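Local structure of IclR transcriptional regulator (Thermotoga maritima, 1MKM) at residues Lys93-Thr98 and Val215-Val220; Ile102-Phe107 and Glu148-Glu153. The protein probably binds DNA as a transcription factor of the IclR family, pairing a winged helix-turn-helix domain with a zinc-binding C-terminal domain. All coordinates share one frame; numbering follows the deposited sequence.

Interaction 1 (Lys93-Thr98 and Val215-Val220); sequences KRTGET and VSISGV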
ATOM      1  N   LYS B  93       3.114 -25.569  -3.998  1.00 59.61           N
ATOM      2  CA  LYS B  93       4.464 -25.331  -3.513  1.00 63.15           C
ATOM      3  C   LYS B  93       5.454 -26.319  -4.104  1.00 63.65           C
ATOM      4  O   LYS B  93       6.654 -26.043  -4.160  1.00 62.86           O
ATOM      5  CB  LYS B  93       4.483 -25.396  -1.992  1.00 56.24           C
ATOM      6  CG  LYS B  93       3.586 -24.358  -1.366  1.00 55.57           C
ATOM      7  CD  LYS B  93       3.391 -24.619   0.110  1.00 74.75           C
ATOM      8  CE  LYS B  93       4.560 -24.111   0.914  1.00 78.65           C
ATOM      9  NZ  LYS B  93       4.667 -22.636   0.781  1.00 77.74           N
ATOM     10  N   ARG B  94       4.951 -27.462  -4.561  1.00 60.30           N
ATOM     11  CA  ARG B  94       5.813 -28.471  -5.159  1.00 61.57           C
ATOM     12  C   ARG B  94       5.816 -28.442  -6.681  1.00 61.11           C
ATOM     13  O   ARG B  94       6.501 -29.246  -7.311  1.00 61.53           O
ATOM     14  CB  ARG B  94       5.426 -29.861  -4.664  1.00 52.69           C
ATOM     15  CG  ARG B  94       5.437 -29.960  -3.152  1.00 61.60           C
ATOM     16  CD  ARG B  94       5.409 -31.393  -2.681  1.00 60.30           C
ATOM     17  NE  ARG B  94       4.163 -32.074  -3.002  1.00 55.40           N
ATOM     18  CZ  ARG B  94       3.965 -33.374  -2.826  1.00 55.61           C
ATOM     19  NH1 ARG B  94       4.936 -34.134  -2.336  1.00 65.08           N
ATOM     20  NH2 ARG B  94       2.793 -33.912  -3.129  1.00 59.29           N
ATOM     21  N   THR B  95       5.059 -27.521  -7.275  1.00 45.77           N
ATOM     22  CA  THR B  95       5.031 -27.406  -8.729  1.00 49.07           C
ATOM     23  C   THR B  95       5.209 -25.953  -9.133  1.00 55.76           C
ATOM     24  O   THR B  95       5.738 -25.659 -10.212  1.00 46.80           O
ATOM     25  CB  THR B  95       3.710 -27.902  -9.335  1.00 58.67           C
ATOM     26  OG1 THR B  95       2.656 -27.006  -8.962  1.00 59.55           O
ATOM     27  CG2 THR B  95       3.389 -29.316  -8.859  1.00 45.91           C
ATOM     28  N   GLY B  96       4.762 -25.052  -8.251  1.00 60.22           N
ATOM     29  CA  GLY B  96       4.858 -23.624  -8.499  1.00 55.80           C
ATOM     30  C   GLY B  96       3.747 -23.153  -9.418  1.00 58.14           C
ATOM     31  O   GLY B  96       3.685 -21.987  -9.815  1.00 49.86           O
ATOM     32  N   GLU B  97       2.848 -24.076  -9.742  1.00 56.00           N
ATOM     33  CA  GLU B  97       1.744 -23.790 -10.636  1.00 53.01           C
ATOM     34  C   GLU B  97       0.431 -23.599  -9.894  1.00 52.99           C
ATOM     35  O   GLU B  97       0.245 -24.115  -8.786  1.00 55.07           O
ATOM     36  CB  GLU B  97       1.591 -24.936 -11.639  1.00 59.19           C
ATOM     37  CG  GLU B  97       2.872 -25.301 -12.363  1.00 43.13           C
ATOM     38  CD  GLU B  97       3.498 -24.110 -13.033  1.00 54.44           C
ATOM     39  OE1 GLU B  97       2.803 -23.442 -13.825  1.00 66.01           O
ATOM     40  OE2 GLU B  97       4.690 -23.834 -12.772  1.00 73.25           O
ATOM     41  N   THR B  98      -0.473 -22.845 -10.515  1.00 46.11           N
ATOM     42  CA  THR B  98      -1.799 -22.602  -9.970  1.00 40.33           C
ATOM     43  C   THR B  98      -2.523 -23.955  -9.955  1.00 45.05           C
ATOM     44  O   THR B  98      -2.357 -24.770 -10.862  1.00 47.01           O
ATOM     45  CB  THR B  98      -2.559 -21.595 -10.844  1.00 33.76           C
ATOM     46  OG1 THR B  98      -1.844 -20.351 -10.854  1.00 51.04           O
ATOM     47  CG2 THR B  98      -3.959 -21.364 -10.321  1.00 37.94           C
ATOM     48  N   VAL B 215      -9.396 -32.037  -9.717  1.00 55.72           N
ATOM     49  CA  VAL B 215      -8.241 -31.280  -9.262  1.00 52.97           C
ATOM     50  C   VAL B 215      -7.344 -31.165 -10.480  1.00 52.43           C
ATOM     51  O   VAL B 215      -7.202 -32.126 -11.242  1.00 50.44           O
ATOM     52  CB  VAL B 215      -7.477 -32.032  -8.158  1.00 58.49           C
ATOM     53  CG1 VAL B 215      -8.369 -32.232  -6.967  1.00 64.63           C
ATOM     54  CG2 VAL B 215      -7.015 -33.387  -8.668  1.00 62.83           C
ATOM     55  N   SER B 216      -6.758 -29.998 -10.696  1.00 43.01           N
ATOM     56  CA  SER B 216      -5.879 -29.855 -11.838  1.00 50.28           C
ATOM     57  C   SER B 216      -4.806 -28.802 -11.627  1.00 54.16           C
ATOM     58  O   SER B 216      -4.915 -27.949 -10.739  1.00 51.51           O
ATOM     59  CB  SER B 216      -6.690 -29.546 -13.105  1.00 53.07           C
ATOM     60  OG  SER B 216      -7.390 -28.326 -13.011  1.00 47.98           O
ATOM     61  N   ILE B 217      -3.751 -28.890 -12.428  1.00 43.73           N
ATOM     62  CA  ILE B 217      -2.659 -27.929 -12.360  1.00 45.51           C
ATOM     63  C   ILE B 217      -2.824 -27.089 -13.605  1.00 50.01           C
ATOM     64  O   ILE B 217      -3.068 -27.626 -14.682  1.00 54.93           O
ATOM     65  CB  ILE B 217      -1.285 -28.625 -12.372  1.00 46.47           C
ATOM     66  CG1 ILE B 217      -1.015 -29.259 -10.998  1.00 46.29           C
ATOM     67  CG2 ILE B 217      -0.214 -27.645 -12.774  1.00 33.54           C
ATOM     68  CD1 ILE B 217       0.260 -30.102 -10.938  1.00 58.00           C
ATOM     69  N   SER B 218      -2.682 -25.776 -13.471  1.00 47.57           N
ATOM     70  CA  SER B 218      -2.869 -24.914 -14.618  1.00 40.42           C
ATOM     71  C   SER B 218      -1.744 -23.922 -14.809  1.00 43.63           C
ATOM     72  O   SER B 218      -1.222 -23.376 -13.851  1.00 51.54           O
ATOM     73  CB  SER B 218      -4.208 -24.179 -14.474  1.00 35.48           C
ATOM     74  OG  SER B 218      -5.220 -25.096 -14.066  1.00 38.15           O
ATOM     75  N   GLY B 219      -1.373 -23.688 -16.058  1.00 43.23           N
ATOM     76  CA  GLY B 219      -0.317 -22.738 -16.326  1.00 52.72           C
ATOM     77  C   GLY B 219      -0.175 -22.454 -17.805  1.00 52.85           C
ATOM     78  O   GLY B 219      -0.961 -22.946 -18.615  1.00 57.01           O
ATOM     79  N   VAL B 220       0.820 -21.658 -18.163  1.00 47.96           N
ATOM     80  CA  VAL B 220       1.028 -21.353 -19.562  1.00 62.69           C
ATOM     81  C   VAL B 220       1.491 -22.606 -20.299  1.00 60.76           C
ATOM     82  O   VAL B 220       2.189 -23.459 -19.737  1.00 64.88           O
ATOM     83  CB  VAL B 220       2.065 -20.236 -19.754  1.00 64.77           C
ATOM     84  CG1 VAL B 220       2.199 -19.914 -21.234  1.00 70.48           C
ATOM     85  CG2 VAL B 220       1.633 -18.999 -18.989  1.00 59.12           C
TER
HETATM   86  O   HOH W   1       0.519 -21.843 -13.143  1.00 43.52           O
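Ile-217, with chi1 at -75°, sets CG1 beside its backbone N and turns CG2 the other way, against CB of Glu-97 at 3.4 Å, the two side chains lying roughly perpendicular. Glu-97 bends at chi2 (-54°), and its OE1 stands 4.1 Å from CA of Gly-219. The other branch of Ile-217 reaches toward Thr-95, CD1 meeting CG2 tip to tip at 3.8 Å. Thr-95 closes an ST turn, its OG1 accepting from N of Glu-97 (3.0 Å) while also bonding to the carbonyl of Ile-91. Here the loop leaving helix 79-93 enters strand 98-105, an inner strand of the antiparallel sheet in the GAF-related C-terminal domain. The join is the antiparallel hydrogen-bonded pair of Thr-98 and Ser-218. Its two bonds are unequal: N of Ser-218 donates nearly straight to O of Thr-98 (2.8 Å, 168°), whereas the return bond from N of Thr-98 to O of Ser-218 is weak, at 3.5 Å. A water accepts from N of Thr-98 and donates to OE1 of Glu-97, and OE2 of Glu-97 forms a salt bridge with Lys-223. Tyr-232 of helix 226-246 packs on both Glu-97 and Ile-217.

Interaction 2 (Ile102-Phe107 and Glu148-Glu153); sequences ILKDGF and EKELKE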
ATOM      1  N   ILE B 102     -12.463 -28.364  -8.957  1.00 52.52           N
ATOM      2  CA  ILE B 102     -13.822 -28.120  -9.426  1.00 49.65           C
ATOM      3  C   ILE B 102     -14.795 -29.143  -8.881  1.00 46.02           C
ATOM      4  O   ILE B 102     -14.513 -30.341  -8.895  1.00 59.69           O
ATOM      5  CB  ILE B 102     -13.910 -28.120 -10.968  1.00 47.90           C
ATOM      6  CG1 ILE B 102     -13.902 -29.545 -11.510  1.00 66.26           C
ATOM      7  CG2 ILE B 102     -12.732 -27.374 -11.546  1.00 42.75           C
ATOM      8  CD1 ILE B 102     -14.086 -29.607 -13.026  1.00 74.88           C
ATOM      9  N   LEU B 103     -15.932 -28.655  -8.388  1.00 50.02           N
ATOM     10  CA  LEU B 103     -16.995 -29.506  -7.826  1.00 52.00           C
ATOM     11  C   LEU B 103     -17.941 -29.922  -8.933  1.00 42.94           C
ATOM     12  O   LEU B 103     -18.438 -29.072  -9.659  1.00 47.41           O
ATOM     13  CB  LEU B 103     -17.799 -28.733  -6.769  1.00 55.19           C
ATOM     14  CG  LEU B 103     -19.011 -29.402  -6.110  1.00 60.10           C
ATOM     15  CD1 LEU B 103     -18.564 -30.568  -5.233  1.00 58.14           C
ATOM     16  CD2 LEU B 103     -19.749 -28.369  -5.265  1.00 61.99           C
ATOM     17  N   LYS B 104     -18.175 -31.225  -9.059  1.00 55.15           N
ATOM     18  CA  LYS B 104     -19.071 -31.783 -10.076  1.00 54.78           C
ATOM     19  C   LYS B 104     -20.531 -31.464  -9.743  1.00 61.96           C
ATOM     20  O   LYS B 104     -21.033 -31.897  -8.714  1.00 62.17           O
ATOM     21  CB  LYS B 104     -18.877 -33.299 -10.136  1.00 50.67           C
ATOM     22  CG  LYS B 104     -20.017 -34.102 -10.773  1.00 66.54           C
ATOM     23  CD  LYS B 104     -19.958 -34.109 -12.293  1.00 69.52           C
ATOM     24  CE  LYS B 104     -20.698 -35.321 -12.846  1.00 60.01           C
ATOM     25  NZ  LYS B 104     -22.138 -35.306 -12.476  1.00 77.11           N
ATOM     26  N   ASP B 105     -21.206 -30.705 -10.604  1.00 54.00           N
ATOM     27  CA  ASP B 105     -22.613 -30.363 -10.364  1.00 64.67           C
ATOM     28  C   ASP B 105     -23.430 -30.545 -11.644  1.00 61.04           C
ATOM     29  O   ASP B 105     -23.662 -29.591 -12.396  1.00 52.49           O
ATOM     30  CB  ASP B 105     -22.738 -28.920  -9.874  1.00 66.97           C
ATOM     31  CG  ASP B 105     -24.119 -28.611  -9.335  1.00 71.12           C
ATOM     32  OD1 ASP B 105     -24.549 -29.300  -8.386  1.00 77.21           O
ATOM     33  OD2 ASP B 105     -24.770 -27.683  -9.856  1.00 76.76           O
ATOM     34  N   GLY B 106     -23.867 -31.781 -11.869  1.00 67.15           N
ATOM     35  CA  GLY B 106     -24.620 -32.099 -13.063  1.00 66.31           C
ATOM     36  C   GLY B 106     -23.673 -32.254 -14.243  1.00 64.22           C
ATOM     37  O   GLY B 106     -22.727 -33.045 -14.197  1.00 66.17           O
ATOM     38  N   PHE B 107     -23.930 -31.479 -15.291  1.00 62.43           N
ATOM     39  CA  PHE B 107     -23.142 -31.486 -16.517  1.00 62.73           C
ATOM     40  C   PHE B 107     -22.256 -30.243 -16.568  1.00 68.37           C
ATOM     41  O   PHE B 107     -21.794 -29.817 -17.638  1.00 65.44           O
ATOM     42  CB  PHE B 107     -24.078 -31.518 -17.732  1.00 75.37           C
ATOM     43  CG  PHE B 107     -24.802 -32.829 -17.915  1.00 77.14           C
ATOM     44  CD1 PHE B 107     -24.955 -33.719 -16.852  1.00 73.97           C
ATOM     45  CD2 PHE B 107     -25.345 -33.166 -19.153  1.00 80.01           C
ATOM     46  CE1 PHE B 107     -25.639 -34.922 -17.017  1.00 84.50           C
ATOM     47  CE2 PHE B 107     -26.034 -34.367 -19.328  1.00 84.26           C
ATOM     48  CZ  PHE B 107     -26.178 -35.246 -18.260  1.00 78.70           C
ATOM     49  N   GLU B 148     -21.181 -44.803 -17.489  1.00 98.78           N
ATOM     50  CA  GLU B 148     -21.440 -44.794 -18.928  1.00 95.66           C
ATOM     51  C   GLU B 148     -22.820 -44.271 -19.307  1.00 96.58           C
ATOM     52  O   GLU B 148     -22.958 -43.475 -20.236  1.00 93.54           O
ATOM     53  CB  GLU B 148     -21.249 -46.210 -19.479  1.00 98.26           C
ATOM     54  CG  GLU B 148     -21.755 -47.302 -18.543  1.00 98.35           C
ATOM     55  CD  GLU B 148     -23.243 -47.186 -18.251  1.00105.90           C
ATOM     56  OE1 GLU B 148     -24.047 -47.402 -19.181  1.00114.81           O
ATOM     57  OE2 GLU B 148     -23.612 -46.866 -17.098  1.00 97.88           O
ATOM     58  N   LYS B 149     -23.835 -44.732 -18.580  1.00 99.59           N
ATOM     59  CA  LYS B 149     -25.226 -44.338 -18.791  1.00 97.85           C
ATOM     60  C   LYS B 149     -25.366 -42.821 -18.736  1.00 98.08           C
ATOM     61  O   LYS B 149     -25.797 -42.184 -19.704  1.00 96.92           O
ATOM     62  CB  LYS B 149     -26.103 -44.968 -17.707  1.00 95.13           C
ATOM     63  CG  LYS B 149     -27.542 -44.490 -17.705  1.00103.95           C
ATOM     64  CD  LYS B 149     -28.276 -45.012 -16.482  1.00108.21           C
ATOM     65  CE  LYS B 149     -29.686 -44.454 -16.402  1.00112.16           C
ATOM     66  NZ  LYS B 149     -30.339 -44.803 -15.113  1.00113.48           N
ATOM     67  N   GLU B 150     -25.002 -42.257 -17.586  1.00 97.37           N
ATOM     68  CA  GLU B 150     -25.064 -40.820 -17.370  1.00 92.49           C
ATOM     69  C   GLU B 150     -24.249 -40.153 -18.467  1.00 91.80           C
ATOM     70  O   GLU B 150     -24.676 -39.164 -19.068  1.00 92.50           O
ATOM     71  CB  GLU B 150     -24.465 -40.473 -16.010  1.00 82.39           C
ATOM     72  CG  GLU B 150     -24.729 -39.047 -15.571  1.00 78.54           C
ATOM     73  CD  GLU B 150     -23.701 -38.544 -14.574  1.00 73.88           C
ATOM     74  OE1 GLU B 150     -23.393 -39.273 -13.605  1.00 68.13           O
ATOM     75  OE2 GLU B 150     -23.205 -37.415 -14.758  1.00 62.46           O
ATOM     76  N   LEU B 151     -23.071 -40.717 -18.716  1.00 92.58           N
ATOM     77  CA  LEU B 151     -22.151 -40.217 -19.739  1.00 92.94           C
ATOM     78  C   LEU B 151     -22.877 -40.049 -21.066  1.00 88.13           C
ATOM     79  O   LEU B 151     -23.043 -38.936 -21.574  1.00 64.93           O
ATOM     80  CB  LEU B 151     -20.984 -41.198 -19.916  1.00 97.58           C
ATOM     81  CG  LEU B 151     -19.966 -40.895 -21.021  1.00103.01           C
ATOM     82  CD1 LEU B 151     -19.281 -39.563 -20.739  1.00109.09           C
ATOM     83  CD2 LEU B 151     -18.940 -42.017 -21.096  1.00 97.83           C
ATOM     84  N   LYS B 152     -23.309 -41.184 -21.605  1.00 96.76           N
ATOM     85  CA  LYS B 152     -24.025 -41.246 -22.869  1.00103.64           C
ATOM     86  C   LYS B 152     -25.006 -40.089 -23.030  1.00105.91           C
ATOM     87  O   LYS B 152     -25.131 -39.511 -24.118  1.00102.36           O
ATOM     88  CB  LYS B 152     -24.752 -42.594 -22.972  1.00104.31           C
ATOM     89  CG  LYS B 152     -23.796 -43.789 -22.916  1.00104.40           C
ATOM     90  CD  LYS B 152     -24.520 -45.129 -22.906  1.00100.69           C
ATOM     91  CE  LYS B 152     -23.522 -46.283 -22.856  1.00 91.70           C
ATOM     92  NZ  LYS B 152     -24.201 -47.604 -22.792  1.00 79.85           N
ATOM     93  N   GLU B 153     -25.689 -39.737 -21.942  1.00103.56           N
ATOM     94  CA  GLU B 153     -26.645 -38.645 -22.000  1.00 99.26           C
ATOM     95  C   GLU B 153     -25.955 -37.299 -22.143  1.00 99.54           C
ATOM     96  O   GLU B 153     -26.452 -36.420 -22.851  1.00 96.81           O
ATOM     97  CB  GLU B 153     -27.523 -38.608 -20.755  1.00 99.50           C
ATOM     98  CG  GLU B 153     -28.627 -37.573 -20.890  1.00102.70           C
ATOM     99  CD  GLU B 153     -29.324 -37.267 -19.588  1.00103.64           C
ATOM    100  OE1 GLU B 153     -28.725 -36.572 -18.739  1.00 97.27           O
ATOM    101  OE2 GLU B 153     -30.472 -37.724 -19.418  1.00104.57           O
TER
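Lys-104 and Glu-150 run head-on at each other and form the salt bridge between strand 98-105 and helix 148-157, NZ lying 3.3 Å from OE2; as a hydrogen bond it is weak. The lysine chain, bent at chi2 and chi4 (81° and 61°), brings NZ to O of Gly-106, in the turn that follows, and donates to it at 2.9 Å, in the carbonyl plane and on a lone pair. This turn carries the beta-hairpin from strand 98-105 into strand 108-115. The hydroxyl of Tyr-210 is hydrogen-bonded to NZ of Lys-104 and to OE1 of Glu-150, bridging the pair. Were Lys-104 an alanine, the Glu-150 carboxylate would probably lose its charged mate and the Gly-106 carbonyl this donor.

The remaining contacts are between ring and carboxylates. Glu-153 lies roughly perpendicular to the Phe-107 side chain, and its OE1 comes obliquely to CZ at 2.9 Å, a tight approach. Glu-150 passes the same ring in the reverse sense with its carboxylate plane only 18° from the ring plane, OE2 standing 4.2 Å from CE1. Tyr-154 and Val-158 also pack on Phe-107. While Glu-153 meets the ring, the lysine is paired with Glu-150, whose charge at this partly exposed surface is probably offset in part by Lys-104, with the Tyr-210 hydroxyl tying the two together.

The two interactions share strand 98-105, but their centres lie 25 Å apart. Interaction 1 sets the start of that strand against the end of strand 211-220 and is buried; interaction 2 sets its other end against helix 148-157, on the surface, and is nested in sequence inside the loop that interaction 1 closes. The metal region adjoins interaction 1: a bound zinc ion lies about 4 Å from the side chain of Ser-216. The side chain of Ser-218 is about 4 Å from that of Cys-199 and about 7 Å from that of Asp-189, residues seen to bind zinc in a structure of this protein, though the ion is not modelled as bound to them in this chain. Interaction 2 is remote from that site.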